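Local coordinates for kinetochore protein Mis16 (Schizosaccharomyces japonicus, PDB 4XYH) that recognises histone H4 and the CENP-A-specific chaperone Scm3, and probably acts as a WD-repeat histone chaperone at centromeres, at residues A[249-254]-A[263-268]; A[376-381]-A[408-413]. All blocks are in the same frame, centred on the assembly; numbering follows the deposited sequence.

Interaction 1 (A[249-254]-A[263-268]); sequences ALLTSV and HDTRLP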
# COMPACT_ATOMS: atom_id res chain seq x y z
N ALA A 249 -8.86 0.64 -18.84
CA ALA A 249 -10.03 1.34 -18.33
C ALA A 249 -10.70 0.66 -17.14
O ALA A 249 -11.79 1.07 -16.72
CB ALA A 249 -11.04 1.53 -19.45
N LEU A 250 -10.06 -0.36 -16.59
CA LEU A 250 -10.67 -1.10 -15.50
C LEU A 250 -10.10 -0.65 -14.16
O LEU A 250 -8.94 -0.94 -13.82
CB LEU A 250 -10.49 -2.61 -15.69
CG LEU A 250 -11.47 -3.52 -14.95
CD1 LEU A 250 -11.55 -4.86 -15.63
CD2 LEU A 250 -11.08 -3.72 -13.50
N LEU A 251 -10.94 0.04 -13.39
CA LEU A 251 -10.56 0.58 -12.10
C LEU A 251 -11.42 -0.05 -11.02
O LEU A 251 -12.64 -0.11 -11.17
CB LEU A 251 -10.73 2.10 -12.09
CG LEU A 251 -10.52 2.79 -10.74
CD1 LEU A 251 -9.04 2.80 -10.40
CD2 LEU A 251 -11.07 4.20 -10.80
N THR A 252 -10.80 -0.54 -9.94
CA THR A 252 -11.57 -1.06 -8.82
C THR A 252 -11.45 -0.17 -7.58
O THR A 252 -10.42 0.46 -7.36
CB THR A 252 -11.16 -2.49 -8.45
OG1 THR A 252 -12.02 -2.95 -7.40
CG2 THR A 252 -9.71 -2.54 -7.96
N SER A 253 -12.51 -0.11 -6.77
CA SER A 253 -12.47 0.68 -5.53
C SER A 253 -13.20 -0.03 -4.41
O SER A 253 -14.08 -0.84 -4.67
CB SER A 253 -13.10 2.06 -5.75
OG SER A 253 -14.49 1.95 -6.05
N VAL A 254 -12.82 0.27 -3.17
CA VAL A 254 -13.47 -0.25 -1.99
C VAL A 254 -13.65 0.90 -1.00
O VAL A 254 -12.91 1.90 -1.05
CB VAL A 254 -12.68 -1.41 -1.34
CG1 VAL A 254 -12.56 -2.58 -2.30
CG2 VAL A 254 -11.30 -0.95 -0.90
N HIS A 263 -15.12 -0.04 -12.10
CA HIS A 263 -15.50 1.09 -12.92
C HIS A 263 -14.85 0.97 -14.27
O HIS A 263 -13.69 0.53 -14.37
CB HIS A 263 -15.09 2.41 -12.25
CG HIS A 263 -15.41 2.46 -10.79
ND1 HIS A 263 -16.63 2.87 -10.31
CD2 HIS A 263 -14.68 2.12 -9.70
CE1 HIS A 263 -16.64 2.79 -9.00
NE2 HIS A 263 -15.46 2.34 -8.60
N ASP A 264 -15.59 1.37 -15.30
CA ASP A 264 -15.08 1.52 -16.66
C ASP A 264 -14.81 3.00 -16.94
O ASP A 264 -15.75 3.78 -17.14
CB ASP A 264 -16.08 0.96 -17.68
CG ASP A 264 -15.55 0.98 -19.12
OD1 ASP A 264 -14.56 1.68 -19.40
OD2 ASP A 264 -16.15 0.29 -19.98
N THR A 265 -13.53 3.39 -16.96
CA THR A 265 -13.19 4.81 -17.03
C THR A 265 -13.45 5.44 -18.40
O THR A 265 -13.28 6.65 -18.57
CB THR A 265 -11.72 5.07 -16.63
OG1 THR A 265 -10.83 4.34 -17.50
CG2 THR A 265 -11.48 4.65 -15.20
N ARG A 266 -13.87 4.63 -19.36
CA ARG A 266 -14.25 5.14 -20.68
C ARG A 266 -15.66 5.74 -20.67
O ARG A 266 -16.03 6.50 -21.55
CB ARG A 266 -14.15 4.03 -21.72
CG ARG A 266 -12.71 3.66 -22.08
CD ARG A 266 -12.64 2.32 -22.78
NE ARG A 266 -13.52 1.35 -22.13
CZ ARG A 266 -13.49 0.04 -22.36
NH1 ARG A 266 -12.63 -0.47 -23.22
NH2 ARG A 266 -14.33 -0.77 -21.71
N LEU A 267 -16.44 5.40 -19.65
CA LEU A 267 -17.83 5.85 -19.56
C LEU A 267 -17.91 7.12 -18.72
O LEU A 267 -17.12 7.31 -17.80
CB LEU A 267 -18.70 4.74 -18.96
CG LEU A 267 -19.26 3.68 -19.92
CD1 LEU A 267 -18.30 3.35 -21.04
CD2 LEU A 267 -19.64 2.42 -19.16
N PRO A 268 -18.86 8.00 -19.05
CA PRO A 268 -19.01 9.23 -18.26
C PRO A 268 -19.59 8.93 -16.87
O PRO A 268 -19.96 7.78 -16.62
CB PRO A 268 -19.97 10.07 -19.11
CG PRO A 268 -20.79 9.05 -19.83
CD PRO A 268 -19.85 7.91 -20.14

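Interaction 2 (A[376-381]-A[408-413]); sequences FMHGGH and QIWSPS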
# COMPACT_ATOMS: atom_id res chain seq x y z
N PHE A 376 3.38 -17.49 7.00
CA PHE A 376 4.32 -16.75 7.85
C PHE A 376 3.66 -15.56 8.53
O PHE A 376 2.83 -14.86 7.94
CB PHE A 376 5.51 -16.26 7.02
CG PHE A 376 6.64 -15.68 7.82
CD1 PHE A 376 7.63 -16.50 8.34
CD2 PHE A 376 6.74 -14.32 8.03
CE1 PHE A 376 8.69 -15.98 9.06
CE2 PHE A 376 7.79 -13.78 8.76
CZ PHE A 376 8.77 -14.61 9.28
N MET A 377 4.04 -15.34 9.78
CA MET A 377 3.59 -14.16 10.49
C MET A 377 4.77 -13.34 10.93
O MET A 377 5.69 -13.84 11.59
CB MET A 377 2.74 -14.52 11.70
CG MET A 377 2.58 -13.35 12.67
SD MET A 377 1.39 -13.73 13.96
CE MET A 377 0.01 -14.32 12.97
N HIS A 378 4.75 -12.06 10.57
CA HIS A 378 5.76 -11.14 11.01
C HIS A 378 5.29 -10.40 12.27
O HIS A 378 4.32 -9.64 12.22
CB HIS A 378 6.09 -10.17 9.88
CG HIS A 378 6.94 -9.02 10.29
ND1 HIS A 378 8.27 -9.16 10.63
CD2 HIS A 378 6.66 -7.70 10.40
CE1 HIS A 378 8.77 -7.98 10.93
NE2 HIS A 378 7.82 -7.07 10.79
N GLY A 379 5.96 -10.65 13.40
CA GLY A 379 5.60 -10.05 14.67
C GLY A 379 6.52 -8.92 15.13
O GLY A 379 6.52 -8.56 16.31
N GLY A 380 7.28 -8.35 14.21
CA GLY A 380 8.24 -7.31 14.55
C GLY A 380 7.71 -5.92 14.85
O GLY A 380 8.43 -5.08 15.40
N HIS A 381 6.46 -5.64 14.50
CA HIS A 381 5.91 -4.31 14.77
C HIS A 381 5.19 -4.28 16.11
O HIS A 381 4.50 -5.22 16.48
CB HIS A 381 4.97 -3.86 13.65
CG HIS A 381 5.69 -3.53 12.38
ND1 HIS A 381 6.51 -2.43 12.26
CD2 HIS A 381 5.73 -4.17 11.19
CE1 HIS A 381 7.01 -2.40 11.04
NE2 HIS A 381 6.56 -3.44 10.36
N GLN A 408 10.47 -1.32 8.91
CA GLN A 408 11.17 -2.59 8.94
C GLN A 408 11.29 -3.17 7.54
O GLN A 408 10.34 -3.17 6.76
CB GLN A 408 10.48 -3.59 9.86
CG GLN A 408 11.03 -3.59 11.25
CD GLN A 408 10.18 -4.37 12.24
OE1 GLN A 408 9.22 -5.06 11.86
NE2 GLN A 408 10.51 -4.25 13.52
N ILE A 409 12.49 -3.65 7.24
CA ILE A 409 12.80 -4.33 6.01
C ILE A 409 13.22 -5.76 6.35
O ILE A 409 14.22 -5.97 7.02
CB ILE A 409 13.90 -3.60 5.23
CG1 ILE A 409 13.42 -2.19 4.88
CG2 ILE A 409 14.29 -4.37 3.96
CD1 ILE A 409 14.42 -1.36 4.11
N TRP A 410 12.43 -6.73 5.91
CA TRP A 410 12.64 -8.09 6.36
C TRP A 410 12.43 -9.14 5.27
O TRP A 410 11.74 -8.90 4.27
CB TRP A 410 11.73 -8.41 7.54
CG TRP A 410 10.31 -8.00 7.33
CD1 TRP A 410 9.79 -6.74 7.47
CD2 TRP A 410 9.22 -8.84 6.96
NE1 TRP A 410 8.44 -6.75 7.21
CE2 TRP A 410 8.07 -8.03 6.89
CE3 TRP A 410 9.10 -10.21 6.67
CZ2 TRP A 410 6.81 -8.54 6.55
CZ3 TRP A 410 7.85 -10.71 6.34
CH2 TRP A 410 6.73 -9.87 6.27
N SER A 411 13.03 -10.30 5.48
CA SER A 411 12.90 -11.42 4.58
C SER A 411 12.68 -12.69 5.38
O SER A 411 13.54 -13.05 6.19
CB SER A 411 14.14 -11.56 3.72
OG SER A 411 13.99 -12.67 2.85
N PRO A 412 11.53 -13.35 5.20
CA PRO A 412 11.36 -14.60 5.96
C PRO A 412 12.37 -15.65 5.51
O PRO A 412 12.83 -15.63 4.37
CB PRO A 412 9.93 -15.02 5.66
CG PRO A 412 9.54 -14.24 4.44
CD PRO A 412 10.33 -12.99 4.44
N SER A 413 12.73 -16.55 6.42
CA SER A 413 13.75 -17.55 6.13
C SER A 413 13.39 -18.44 4.92
O SER A 413 12.26 -18.92 4.80
CB SER A 413 13.97 -18.42 7.37
OG SER A 413 14.72 -19.56 7.03

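Interaction 1 (A[249-254]-A[263-268])
Ser253 and His263 join their side chains across a beta hairpin of one propeller blade: Ser253 OG lies in the plane of the imidazole, at its edge, 2.8 Å from His263 NE2. The serine hydroxyl reaches the ring because chi1 of 65° sets OG between the backbone N and the carbonyl carbon. Two steps back, the strands 250-255 and 259-264 form an antiparallel hydrogen-bonded pair at Leu251 and His263. His263 N gives a short bond of 2.6 Å to Leu251 O, and Leu251 N returns one of 3.0 Å to His263 O, almost straight at 179°. The ladder then runs past the strand end, where Thr265 N meets Ala249 O at 2.9 Å, on a lone pair.

Here the chain turns away in a type I beta turn from Asp264 to Leu267. A short side chain suits Ala249, whose methyl is hemmed in by Thr265 OG1 and Asp264 OD1 and lies beneath one face of the Arg266 guanidinium, with CB 3.7 Å from NE. Arg266 grips the carboxylate side-on, NE to Asp264 OD1 and NH2 to Asp264 OD2 at 2.7 Å. Asp264 OD1 also takes the backbone N of Arg266, closing an Asx turn, so a single aspartate fixes both the turn and the arginine.

Further out, His234 bonds to Ser253 OG and Arg233 to His263 ND1, while Ile207 of the neighbouring blade touches Leu251, Ser253 and His263. His263-Asp264 occupies the place of the Trp-Asp pair that names WD repeats, and Ser253, bonded to both His263 and His234, recalls the Trp-Ser/Thr-His part of the WD40 tetrad, with a histidine at the tryptophan place. Since a guanidinium can only donate, Arg233 probably favours a neutral imidazole at His263, poised to bridge arginine and serine.

Interaction 2 (A[376-381]-A[408-413])
Gln408 OE1 is the polar focus here. His378 NE2 donates to it over 2.7 Å, close to the imidazole plane though bent to 133° at the hydrogen, while the same oxygen sits over the face of His381. The amide nitrogen holds the turn after strand 374-378: Gln408 NE2 reaches Gly380 O at 2.9 Å, from above the carbonyl plane. Glycine suits this turn, since a beta carbon at Gly380 would run into OE1, and its N can lie over the face of His378.

The opposite face of His378 stacks on the five-membered ring of Trp410, centroids 3.8 Å apart and planes at 5°. Trp410 holds the tryptophan position of the WD signature in the last blade, with Ser411 in place of aspartate, and Trp410 NE1 binds Ser400 OG, which also bonds His381 NE2: the Trp-Ser-His part of the WD40 hydrogen-bonded tetrad, beside the outer strand of the preceding blade.

A leucine in place of Trp410 would probably strip His378 of its stacking partner and leave Ser400 without the indole N-H.

Along the strand, Phe376 touches the indole rim, CE2 to Trp410 CZ3 at 3.9 Å, and receives Pro412 CB over its centre, 3.6 Å from the centroid.

How the interactions relate
Interaction 1 closes before interaction 2 opens along the chain, and the two lie on opposite sides of the chain's centre, their centres 35 Å apart and their nearest atoms about 21 Å apart. They share no strand. The seven sheets form the ring of a beta-propeller, and each contact involves the WD position of a blade. Interaction 1 lies inside a single sheet, in the hairpin of strands 250-255 and 259-264. Interaction 2 instead joins two sheets, bringing strand 374-378, the outer strand of one blade, against strand 406-412 of the final blade, which the N-terminal strand 41-48 completes. One thus secures a blade internally, the other binds neighbouring blades near ring closure.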